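Local coordinates for 16S rRNA (guanine(1405)-N(7))-methyltransferase (Klebsiella pneumoniae, PDB 6PI9), which probably methylates the N7 position of guanine 1405 in 16S rRNA, using S-adenosyl-L-methionine as methyl donor and so conferring resistance to various aminoglycosides, at residues A[24-29]-A[165-170]; A[28-33]-A[50-55]; A[19-24]-A[146-151]; A[187-190]-A[195-198]. All coordinates share one frame; numbering follows the deposited sequence.

In the fold
The four contacts surround the cofactor site of a Rossmann-like methyltransferase. Contacts 1 and 2 share helix 24-34, about 9 Å apart between centres: contact 1 ties it to the adenine-binding loop after strand 162-165, contact 2 packs it on helix 41-57, within the N-terminal helices. Contact 3 fastens the loop just before helix 24-34 to the core helix that carries Arg148; the centres of contacts 1 and 3 are about 12 Å apart. Along the chain contact 2 is nested within the loop closed by contact 3. Contact 4 comes after contact 1 and joins two successive core helices beside the pocket, about 22 Å from contact 3 between centres, on the opposite side of the chain's centre. Contacts 1 and 2 both touch S-adenosyl-L-homocysteine.

Contact 1: A[24-29]-A[165-170]; sequences PETVRR and ACDLLS. With SAH (S-adenosyl-L-homocysteine), chain B.
The adenine end of the S-adenosyl-L-homocysteine pocket is built here, where Asp167 and Leu168, in the loop after strand 162-165, read the base while Thr26 and Arg29 of helix 24-34 hold the aspartate from behind. The carboxylate divides its work between its two oxygens. OD2 faces the helix and accepts three bonds: from Thr26 OG1 at 2.7 Å, reaching it from above the carboxylate plane, and from two nitrogens of Arg29. That arginine approaches side-on, NE at 3.1 Å and NH2 at 2.8 Å from Asp167 OD2, with NH2 meeting the syn lone pair of OD2. Although OD2 lies near the guanidinium plane, the two flat groups are turned 70° apart, so this is not a coplanar two-oxygen pairing. A bend at chi3 (52°) turns the otherwise extended Arg29 chain toward the acid, and Leu169 CB sits over one guanidinium face, 3.9 Å from Arg29 CZ.

OD1 of Asp167 faces the ligand. It receives N6 of S-adenosyl-L-homocysteine at 3.0 Å and also the backbone N of Leu169, closing an Asx turn. Leu168 N adds a nearly straight bond to ligand N1 at 2.9 Å. Thr26 and Arg29 thus form a second shell that positions a ligand-binding residue. Around them, Thr26 packs on Ile142, Arg29 and Leu169 lean on Gln192 of helix 186-192, and Val27 packs against helix 4-14.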
# COMPACT_ATOMS: atom_id res chain seq x y z
N PRO A 24 20.85 2.84 4.42
CA PRO A 24 21.55 1.85 3.56
C PRO A 24 21.68 0.48 4.20
O PRO A 24 21.62 -0.54 3.48
CB PRO A 24 22.95 2.46 3.35
CG PRO A 24 22.80 3.95 3.59
CD PRO A 24 21.59 4.09 4.58
N GLU A 25 21.94 0.41 5.51
CA GLU A 25 22.02 -0.89 6.17
C GLU A 25 20.72 -1.67 6.04
O GLU A 25 20.76 -2.90 5.95
CB GLU A 25 22.41 -0.74 7.66
CG GLU A 25 22.95 -2.05 8.27
CD GLU A 25 23.99 -2.81 7.37
OE1 GLU A 25 25.04 -2.20 6.95
OE2 GLU A 25 23.72 -4.03 7.04
N THR A 26 19.58 -0.99 6.00
CA THR A 26 18.31 -1.69 5.79
C THR A 26 18.19 -2.24 4.37
O THR A 26 17.77 -3.40 4.17
CB THR A 26 17.17 -0.72 6.11
OG1 THR A 26 17.32 -0.37 7.50
CG2 THR A 26 15.80 -1.34 5.84
N VAL A 27 18.55 -1.43 3.38
CA VAL A 27 18.56 -1.90 2.00
C VAL A 27 19.41 -3.17 1.91
O VAL A 27 19.00 -4.18 1.35
CB VAL A 27 19.12 -0.81 1.05
CG1 VAL A 27 19.19 -1.36 -0.42
CG2 VAL A 27 18.24 0.45 1.12
N ARG A 28 20.64 -3.10 2.41
CA ARG A 28 21.54 -4.24 2.35
C ARG A 28 20.97 -5.47 3.09
O ARG A 28 21.03 -6.60 2.57
CB ARG A 28 22.89 -3.78 2.93
CG ARG A 28 24.02 -4.67 2.69
CD ARG A 28 25.35 -4.00 3.23
NE ARG A 28 25.83 -2.86 2.45
CZ ARG A 28 25.76 -1.59 2.86
NH1 ARG A 28 25.23 -1.28 4.06
NH2 ARG A 28 26.26 -0.62 2.09
N ARG A 29 20.43 -5.27 4.30
CA ARG A 29 19.84 -6.40 5.04
C ARG A 29 18.73 -7.08 4.24
O ARG A 29 18.69 -8.32 4.11
CB ARG A 29 19.30 -5.91 6.40
CG ARG A 29 18.62 -7.01 7.20
CD ARG A 29 17.94 -6.53 8.52
NE ARG A 29 17.02 -5.40 8.36
CZ ARG A 29 15.77 -5.49 7.89
NH1 ARG A 29 15.27 -6.68 7.54
NH2 ARG A 29 15.00 -4.40 7.80
N ALA A 165 17.59 7.90 12.81
CA ALA A 165 17.53 6.62 12.10
C ALA A 165 17.34 5.43 13.05
O ALA A 165 18.07 5.28 14.03
CB ALA A 165 18.85 6.45 11.35
N CYS A 166 16.49 4.48 12.65
CA CYS A 166 16.37 3.28 13.47
C CYS A 166 15.77 2.15 12.64
O CYS A 166 14.67 2.35 12.12
CB CYS A 166 15.40 3.54 14.64
SG CYS A 166 15.06 2.05 15.59
N ASP A 167 16.43 1.00 12.58
CA ASP A 167 15.82 -0.19 11.94
C ASP A 167 15.37 -1.11 13.08
O ASP A 167 16.21 -1.73 13.74
CB ASP A 167 16.77 -0.89 10.96
CG ASP A 167 16.07 -2.04 10.18
OD1 ASP A 167 15.07 -2.60 10.70
OD2 ASP A 167 16.56 -2.43 9.10
N LEU A 168 14.06 -1.21 13.26
CA LEU A 168 13.43 -1.98 14.34
C LEU A 168 13.58 -3.50 14.20
O LEU A 168 13.15 -4.24 15.10
CB LEU A 168 11.98 -1.59 14.43
CG LEU A 168 11.79 -0.13 14.93
CD1 LEU A 168 10.34 0.21 14.73
CD2 LEU A 168 12.12 0.04 16.43
N LEU A 169 14.17 -4.00 13.11
CA LEU A 169 14.51 -5.41 13.04
C LEU A 169 15.87 -5.68 13.64
O LEU A 169 16.20 -6.83 14.00
CB LEU A 169 14.50 -5.89 11.58
CG LEU A 169 13.19 -6.58 11.11
CD1 LEU A 169 13.05 -7.81 11.87
CD2 LEU A 169 11.95 -5.85 11.41
N SER A 170 16.73 -4.67 13.71
CA SER A 170 18.01 -4.94 14.29
C SER A 170 18.27 -4.16 15.56
O SER A 170 19.32 -4.35 16.19
CB SER A 170 19.12 -4.72 13.24
OG SER A 170 18.83 -3.59 12.46
N SAH B . 3.66 5.40 12.62
CA SAH B . 3.51 6.33 11.48
CB SAH B . 3.94 5.67 10.19
CG SAH B . 3.29 4.30 9.83
SD SAH B . 3.70 3.80 8.10
C SAH B . 2.05 6.81 11.36
O SAH B . 1.17 6.07 11.84
OXT SAH B . 1.74 7.87 10.77
C5' SAH B . 4.97 2.52 8.50
C4' SAH B . 6.38 3.12 8.80
O4' SAH B . 7.25 2.08 9.30
C3' SAH B . 7.14 3.82 7.63
O3' SAH B . 7.49 5.17 8.00
C2' SAH B . 8.41 3.00 7.44
O2' SAH B . 9.50 3.87 7.13
C1' SAH B . 8.58 2.40 8.84
N9 SAH B . 9.28 1.13 8.88
C8 SAH B . 8.99 0.00 8.15
N7 SAH B . 9.82 -0.99 8.59
C5 SAH B . 10.66 -0.46 9.53
C6 SAH B . 11.71 -0.97 10.27
N6 SAH B . 12.16 -2.19 10.10
N1 SAH B . 12.29 -0.15 11.22
C2 SAH B . 11.91 1.14 11.37
N3 SAH B . 10.88 1.67 10.65
C4 SAH B . 10.28 0.84 9.74

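Contact 2: A[28-33]-A[50-55]; sequences RRVFME and THLHQI. With SAH (S-adenosyl-L-homocysteine), chain B.
His51 and Val30 make the central meeting of helix 41-57 with helix 24-34, a buried helix-helix contact. Just before the histidine, Thr50 OG1 bonds Arg94 NE of the second subunit, which this helix borders. The His51 ring is modelled in two positions; in the conformer described, Val30 CG1 stands 3.7 Å from the ring centroid and 17° off its normal, a CH-pi contact, while CG2 comes to 3.5 Å from His51 CE1. Val30 then spreads both branches over the same face. With CG anti to the backbone N (chi1 -178°), the imidazole reaches toward helix 24-34. A water lies 3.2 Å from His51 NE2 and 2.6 Å from Glu33 OE1; NE2 also makes a weak hydrogen bond to Leu218 O of the second subunit. Glu33 in turn pairs with Arg29 one helical turn earlier, Arg29 NH1 to Glu33 OE2 being 3.3 Å.

Next along the helix, Leu52 adds an apolar wall, its CG 4.0 Å from Val30 CG1 and its CD2 touching Val30 CG2. Ile55, one turn beyond His51, turns to the cofactor: its carbonyl O approaches C8 of S-adenosyl-L-homocysteine at 3.1 Å, and its CD1 lies at the edge of the His51 ring. Within the chain, Gln192 of helix 186-192 touches both His51 and Ile55, while Phe31 packs on helix 4-14 behind helix 24-34.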
# COMPACT_ATOMS: atom_id res chain seq x y z
N ARG A 28 20.64 -3.10 2.41
CA ARG A 28 21.54 -4.24 2.35
C ARG A 28 20.97 -5.47 3.09
O ARG A 28 21.03 -6.60 2.57
CB ARG A 28 22.89 -3.78 2.93
CG ARG A 28 24.02 -4.67 2.69
CD ARG A 28 25.35 -4.00 3.23
NE ARG A 28 25.83 -2.86 2.45
CZ ARG A 28 25.76 -1.59 2.86
NH1 ARG A 28 25.23 -1.28 4.06
NH2 ARG A 28 26.26 -0.62 2.09
N ARG A 29 20.43 -5.27 4.30
CA ARG A 29 19.84 -6.40 5.04
C ARG A 29 18.73 -7.08 4.24
O ARG A 29 18.69 -8.32 4.11
CB ARG A 29 19.30 -5.91 6.40
CG ARG A 29 18.62 -7.01 7.20
CD ARG A 29 17.94 -6.53 8.52
NE ARG A 29 17.02 -5.40 8.36
CZ ARG A 29 15.77 -5.49 7.89
NH1 ARG A 29 15.27 -6.68 7.54
NH2 ARG A 29 15.00 -4.40 7.80
N VAL A 30 17.81 -6.28 3.67
CA VAL A 30 16.71 -6.86 2.90
C VAL A 30 17.25 -7.63 1.71
O VAL A 30 16.83 -8.76 1.39
CB VAL A 30 15.74 -5.74 2.47
CG1 VAL A 30 14.77 -6.16 1.36
CG2 VAL A 30 14.95 -5.27 3.70
N PHE A 31 18.22 -7.03 1.02
CA PHE A 31 18.72 -7.72 -0.16
C PHE A 31 19.43 -9.03 0.23
O PHE A 31 19.29 -10.05 -0.46
CB PHE A 31 19.64 -6.77 -0.94
CG PHE A 31 20.29 -7.40 -2.16
CD1 PHE A 31 19.60 -7.52 -3.37
CD2 PHE A 31 21.56 -7.92 -2.07
CE1 PHE A 31 20.20 -8.10 -4.48
CE2 PHE A 31 22.17 -8.52 -3.16
CZ PHE A 31 21.50 -8.59 -4.36
N MET A 32 20.24 -9.00 1.29
CA MET A 32 20.96 -10.23 1.66
C MET A 32 20.02 -11.33 2.17
O MET A 32 20.32 -12.53 2.03
CB MET A 32 22.02 -9.91 2.72
CG MET A 32 23.14 -9.02 2.22
SD MET A 32 23.96 -9.57 0.71
CE MET A 32 24.77 -11.07 1.29
N GLU A 33 18.89 -10.96 2.79
CA GLU A 33 17.90 -11.96 3.16
C GLU A 33 17.29 -12.62 1.93
O GLU A 33 16.98 -13.83 1.94
CB GLU A 33 16.80 -11.32 4.01
CG GLU A 33 17.26 -10.95 5.39
CD GLU A 33 16.20 -10.19 6.19
OE1 GLU A 33 15.07 -10.06 5.67
OE2 GLU A 33 16.51 -9.72 7.32
N THR A 50 10.67 -4.59 -4.37
CA THR A 50 9.26 -4.75 -3.96
C THR A 50 9.11 -4.73 -2.44
O THR A 50 8.25 -4.03 -1.90
CB THR A 50 8.71 -6.05 -4.53
OG1 THR A 50 8.69 -5.92 -5.95
CG2 THR A 50 7.27 -6.21 -4.07
N HIS A 51 9.94 -5.51 -1.73
CA HIS A 51 9.95 -5.55 -0.26
C HIS A 51 10.11 -4.14 0.33
O HIS A 51 9.33 -3.70 1.19
CB HIS A 51 11.10 -6.47 0.21
CG HIS A 51 11.24 -6.66 1.70
ND1 HIS A 51 11.36 -5.61 2.59
CD2 HIS A 51 11.41 -7.79 2.44
CE1 HIS A 51 11.53 -6.08 3.82
NE2 HIS A 51 11.57 -7.40 3.76
N LEU A 52 11.12 -3.42 -0.16
CA LEU A 52 11.41 -2.09 0.37
C LEU A 52 10.27 -1.12 0.09
O LEU A 52 9.93 -0.29 0.95
CB LEU A 52 12.75 -1.58 -0.18
CG LEU A 52 13.90 -2.37 0.45
CD1 LEU A 52 15.21 -2.30 -0.39
CD2 LEU A 52 14.14 -1.77 1.87
N HIS A 53 9.64 -1.23 -1.10
CA HIS A 53 8.47 -0.39 -1.37
C HIS A 53 7.34 -0.72 -0.40
O HIS A 53 6.67 0.18 0.10
CB HIS A 53 8.00 -0.55 -2.82
CG HIS A 53 6.70 0.14 -3.15
ND1 HIS A 53 5.49 -0.54 -3.23
CD2 HIS A 53 6.42 1.42 -3.48
CE1 HIS A 53 4.53 0.31 -3.56
NE2 HIS A 53 5.07 1.51 -3.71
N GLN A 54 7.13 -2.02 -0.11
CA GLN A 54 6.04 -2.41 0.78
C GLN A 54 6.28 -1.92 2.20
O GLN A 54 5.34 -1.48 2.88
CB GLN A 54 5.87 -3.92 0.79
CG GLN A 54 5.49 -4.46 -0.56
CD GLN A 54 5.44 -5.96 -0.55
OE1 GLN A 54 5.72 -6.62 -1.56
NE2 GLN A 54 5.08 -6.54 0.61
N ILE A 55 7.53 -1.94 2.68
CA ILE A 55 7.73 -1.57 4.07
C ILE A 55 7.95 -0.07 4.28
O ILE A 55 7.66 0.44 5.38
CB ILE A 55 8.88 -2.37 4.71
CG1 ILE A 55 10.25 -1.89 4.27
CG2 ILE A 55 8.70 -3.87 4.48
CD1 ILE A 55 11.38 -2.50 5.08
N SAH B . 3.66 5.40 12.62
CA SAH B . 3.51 6.33 11.48
CB SAH B . 3.94 5.67 10.19
CG SAH B . 3.29 4.30 9.83
SD SAH B . 3.70 3.80 8.10
C SAH B . 2.05 6.81 11.36
O SAH B . 1.17 6.07 11.84
OXT SAH B . 1.74 7.87 10.77
C5' SAH B . 4.97 2.52 8.50
C4' SAH B . 6.38 3.12 8.80
O4' SAH B . 7.25 2.08 9.30
C3' SAH B . 7.14 3.82 7.63
O3' SAH B . 7.49 5.17 8.00
C2' SAH B . 8.41 3.00 7.44
O2' SAH B . 9.50 3.87 7.13
C1' SAH B . 8.58 2.40 8.84
N9 SAH B . 9.28 1.13 8.88
C8 SAH B . 8.99 0.00 8.15
N7 SAH B . 9.82 -0.99 8.59
C5 SAH B . 10.66 -0.46 9.53
C6 SAH B . 11.71 -0.97 10.27
N6 SAH B . 12.16 -2.19 10.10
N1 SAH B . 12.29 -0.15 11.22
C2 SAH B . 11.91 1.14 11.37
N3 SAH B . 10.88 1.67 10.65
C4 SAH B . 10.28 0.84 9.74
O HOH W 1 12.98 -8.69 6.38

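Contact 3: A[19-24]-A[146-151]; sequences LRDVCP and CVRLVN
Both key side chains, Asp21 and Arg148, leave the backbone with CG anti to the carbonyl carbon (chi1 -74° for Asp21, -85° for Arg148), and the arginine then runs extended from CG to NE, carrying its guanidinium out from helix 144-157 to the loop ahead of helix 24-34. There Asp21 OD1 and Arg148 NH1 form a salt bridge of 2.8 Å. The acid meets the edge of the guanidinium, near its plane, through one nitrogen and one oxygen, with the two planes 68° apart; this is a single-point pairing instead of the two-pronged kind. Because the backbones stay well separated, Asp21 CA and Cys146 CA being 8.5 Å apart, the long arginine spans most of the gap.

Asp21 stands at the third position of a type I beta turn from Leu19 to Val22, closed by Val22 N on Leu19 O at 3.0 Å. Two residues later Cys23 takes the N-cap position of helix 24-34. This surface link is backed by backbone hydrogen bonds joining Asp21 to Leu144 and Cys23 to Ile142. Beneath it, Val147 and Val150 rest on Ala163 of strand 162-165, while Leu149 packs against helix 63-75.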
# COMPACT_ATOMS: atom_id res chain seq x y z
N LEU A 19 15.35 4.93 -3.59
CA LEU A 19 15.79 4.43 -2.30
C LEU A 19 16.78 5.38 -1.65
O LEU A 19 17.34 5.02 -0.61
CB LEU A 19 16.38 3.02 -2.45
CG LEU A 19 15.30 2.04 -2.95
CD1 LEU A 19 15.92 0.67 -3.20
CD2 LEU A 19 14.17 1.93 -1.94
N ARG A 20 16.98 6.57 -2.21
CA ARG A 20 18.10 7.41 -1.78
C ARG A 20 17.99 7.83 -0.32
O ARG A 20 19.00 8.19 0.27
CB ARG A 20 18.21 8.66 -2.67
CG ARG A 20 17.01 9.57 -2.54
CD ARG A 20 16.99 10.68 -3.55
NE ARG A 20 17.74 11.82 -3.06
CZ ARG A 20 17.71 13.02 -3.61
NH1 ARG A 20 16.95 13.23 -4.70
NH2 ARG A 20 18.43 14.02 -3.09
N ASP A 21 16.78 7.79 0.25
CA ASP A 21 16.53 8.23 1.62
C ASP A 21 16.21 7.07 2.58
O ASP A 21 15.88 7.32 3.74
CB ASP A 21 15.39 9.27 1.61
CG ASP A 21 15.85 10.65 1.05
OD1 ASP A 21 16.99 11.08 1.35
OD2 ASP A 21 15.08 11.31 0.30
N VAL A 22 16.33 5.82 2.13
CA VAL A 22 16.24 4.67 3.04
C VAL A 22 17.60 4.38 3.65
O VAL A 22 18.64 4.48 2.99
CB VAL A 22 15.72 3.43 2.29
CG1 VAL A 22 15.65 2.24 3.26
CG2 VAL A 22 14.32 3.72 1.68
N CYS A 23 17.61 4.04 4.95
CA CYS A 23 18.82 3.61 5.64
C CYS A 23 19.58 2.57 4.81
O CYS A 23 19.03 1.51 4.52
CB CYS A 23 18.45 3.02 6.99
SG CYS A 23 18.21 4.27 8.20
N PRO A 24 20.85 2.84 4.42
CA PRO A 24 21.55 1.85 3.56
C PRO A 24 21.68 0.48 4.20
O PRO A 24 21.62 -0.54 3.48
CB PRO A 24 22.95 2.46 3.35
CG PRO A 24 22.80 3.95 3.59
CD PRO A 24 21.59 4.09 4.58
N CYS A 146 11.91 11.20 6.17
CA CYS A 146 11.05 11.49 7.31
C CYS A 146 11.86 12.08 8.47
O CYS A 146 11.50 13.12 9.04
CB CYS A 146 10.34 10.23 7.74
SG CYS A 146 9.03 9.83 6.55
N VAL A 147 12.94 11.40 8.84
CA VAL A 147 13.77 11.85 9.94
C VAL A 147 14.20 13.28 9.71
O VAL A 147 14.13 14.13 10.61
CB VAL A 147 14.98 10.91 10.10
CG1 VAL A 147 16.00 11.52 11.07
CG2 VAL A 147 14.53 9.59 10.59
N ARG A 148 14.65 13.59 8.50
CA ARG A 148 15.19 14.93 8.25
C ARG A 148 14.12 16.00 8.40
O ARG A 148 14.36 17.07 8.96
CB ARG A 148 15.79 15.01 6.85
CG ARG A 148 17.22 14.53 6.79
CD ARG A 148 17.55 13.94 5.43
NE ARG A 148 18.76 13.14 5.52
CZ ARG A 148 19.05 12.14 4.70
NH1 ARG A 148 18.18 11.80 3.73
NH2 ARG A 148 20.20 11.47 4.84
N LEU A 149 12.93 15.73 7.84
CA LEU A 149 11.83 16.70 7.89
C LEU A 149 11.40 16.96 9.33
O LEU A 149 11.12 18.10 9.71
CB LEU A 149 10.65 16.20 7.08
CG LEU A 149 10.79 16.29 5.56
CD1 LEU A 149 9.55 15.72 4.88
CD2 LEU A 149 11.05 17.72 5.15
N VAL A 150 11.34 15.90 10.12
CA VAL A 150 10.95 16.04 11.52
C VAL A 150 11.93 16.93 12.26
O VAL A 150 11.53 17.87 12.95
CB VAL A 150 10.84 14.66 12.17
CG1 VAL A 150 10.74 14.82 13.67
CG2 VAL A 150 9.61 13.97 11.59
N ASN A 151 13.23 16.66 12.14
CA ASN A 151 14.23 17.46 12.86
C ASN A 151 14.21 18.91 12.42
O ASN A 151 14.33 19.83 13.25
CB ASN A 151 15.63 16.86 12.66
CG ASN A 151 15.85 15.63 13.49
OD1 ASN A 151 15.39 15.59 14.62
ND2 ASN A 151 16.54 14.61 12.95

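Contact 4: A[187-190]-A[195-198]; sequences PVLE and GRAA
The carboxylate of Glu190 is the flat group that organises this junction of two successive helices, 186-192 and 196-203, with Gly195 at the N-cap of the second. Gly195 N reaches OE1 of Glu190 from above the carboxylate plane, 41° out of it, in a nearly straight bond of 2.7 Å. OE2 is met instead nearly along its C-O bond by Ala197 N, 3.1 Å from Glu190 OE2. One acid side chain thus serves amides at the N-cap and in the first turn that follows it, where N-H groups point out of a helix start. The positive end of the helix dipole would be expected to favour the carboxylate's negative charge.

Glu190 is bent at chi2 (78°), which folds its carboxylate back to the second helix. Packing is close there as well: Ala197 CB lies 3.3 Å from Glu190 OE2. Gly195 has phi of 90°, a backbone setting that suits glycine. Beside these hydrogen bonds, Leu189 CG rests on Arg196 CG at 3.9 Å, before the arginine's charged end leaves to bond Leu168 O through NE and pair with Glu199. Leu189 also packs on Leu168 and Leu169, so the junction borders the S-adenosyl-L-homocysteine pocket. Trp232 of helix 225-236 packs on both Glu190 and Ala197. A water links the two helices, donating to Glu190 OE2 at 2.9 Å and accepting from Ala198 N at 2.8 Å.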
# COMPACT_ATOMS: atom_id res chain seq x y z
N PRO A 187 1.95 -4.95 11.95
CA PRO A 187 1.84 -5.91 10.82
C PRO A 187 3.02 -5.88 9.91
O PRO A 187 3.45 -6.95 9.46
CB PRO A 187 0.55 -5.49 10.07
CG PRO A 187 -0.29 -4.83 11.15
CD PRO A 187 0.72 -4.13 12.07
N VAL A 188 3.58 -4.71 9.62
CA VAL A 188 4.67 -4.71 8.66
C VAL A 188 5.94 -5.19 9.33
O VAL A 188 6.80 -5.78 8.69
CB VAL A 188 4.85 -3.33 8.02
CG1 VAL A 188 5.48 -2.39 8.98
CG2 VAL A 188 5.77 -3.43 6.75
N LEU A 189 6.08 -4.96 10.64
CA LEU A 189 7.24 -5.51 11.32
C LEU A 189 7.18 -7.04 11.36
O LEU A 189 8.18 -7.71 11.12
CB LEU A 189 7.28 -4.89 12.73
CG LEU A 189 8.49 -5.00 13.61
CD1 LEU A 189 9.56 -4.06 13.03
CD2 LEU A 189 8.03 -4.52 14.99
N GLU A 190 6.01 -7.59 11.65
CA GLU A 190 5.86 -9.05 11.75
C GLU A 190 5.99 -9.70 10.39
O GLU A 190 6.42 -10.87 10.28
CB GLU A 190 4.48 -9.37 12.42
CG GLU A 190 4.30 -10.88 12.81
CD GLU A 190 5.04 -11.30 14.10
OE1 GLU A 190 5.09 -12.55 14.42
OE2 GLU A 190 5.59 -10.39 14.77
N GLY A 195 7.62 -13.14 15.15
CA GLY A 195 7.95 -12.98 16.54
C GLY A 195 8.45 -11.59 16.92
O GLY A 195 8.60 -11.31 18.12
N ARG A 196 8.70 -10.72 15.92
CA ARG A 196 9.40 -9.48 16.22
C ARG A 196 8.48 -8.49 16.92
O ARG A 196 8.94 -7.73 17.79
CB ARG A 196 9.96 -8.86 14.92
CG ARG A 196 10.86 -7.62 15.15
CD ARG A 196 12.07 -8.01 16.00
NE ARG A 196 12.92 -6.85 16.27
CZ ARG A 196 14.03 -6.89 16.99
NH1 ARG A 196 14.45 -8.02 17.55
NH2 ARG A 196 14.73 -5.78 17.17
N ALA A 197 7.18 -8.52 16.60
CA ALA A 197 6.24 -7.65 17.32
C ALA A 197 6.24 -7.95 18.81
O ALA A 197 6.35 -7.04 19.65
CB ALA A 197 4.83 -7.83 16.74
N ALA A 198 6.10 -9.23 19.17
CA ALA A 198 6.07 -9.57 20.59
C ALA A 198 7.41 -9.25 21.26
O ALA A 198 7.45 -8.90 22.45
CB ALA A 198 5.72 -11.06 20.74
O HOH W 2 5.14 -11.24 17.49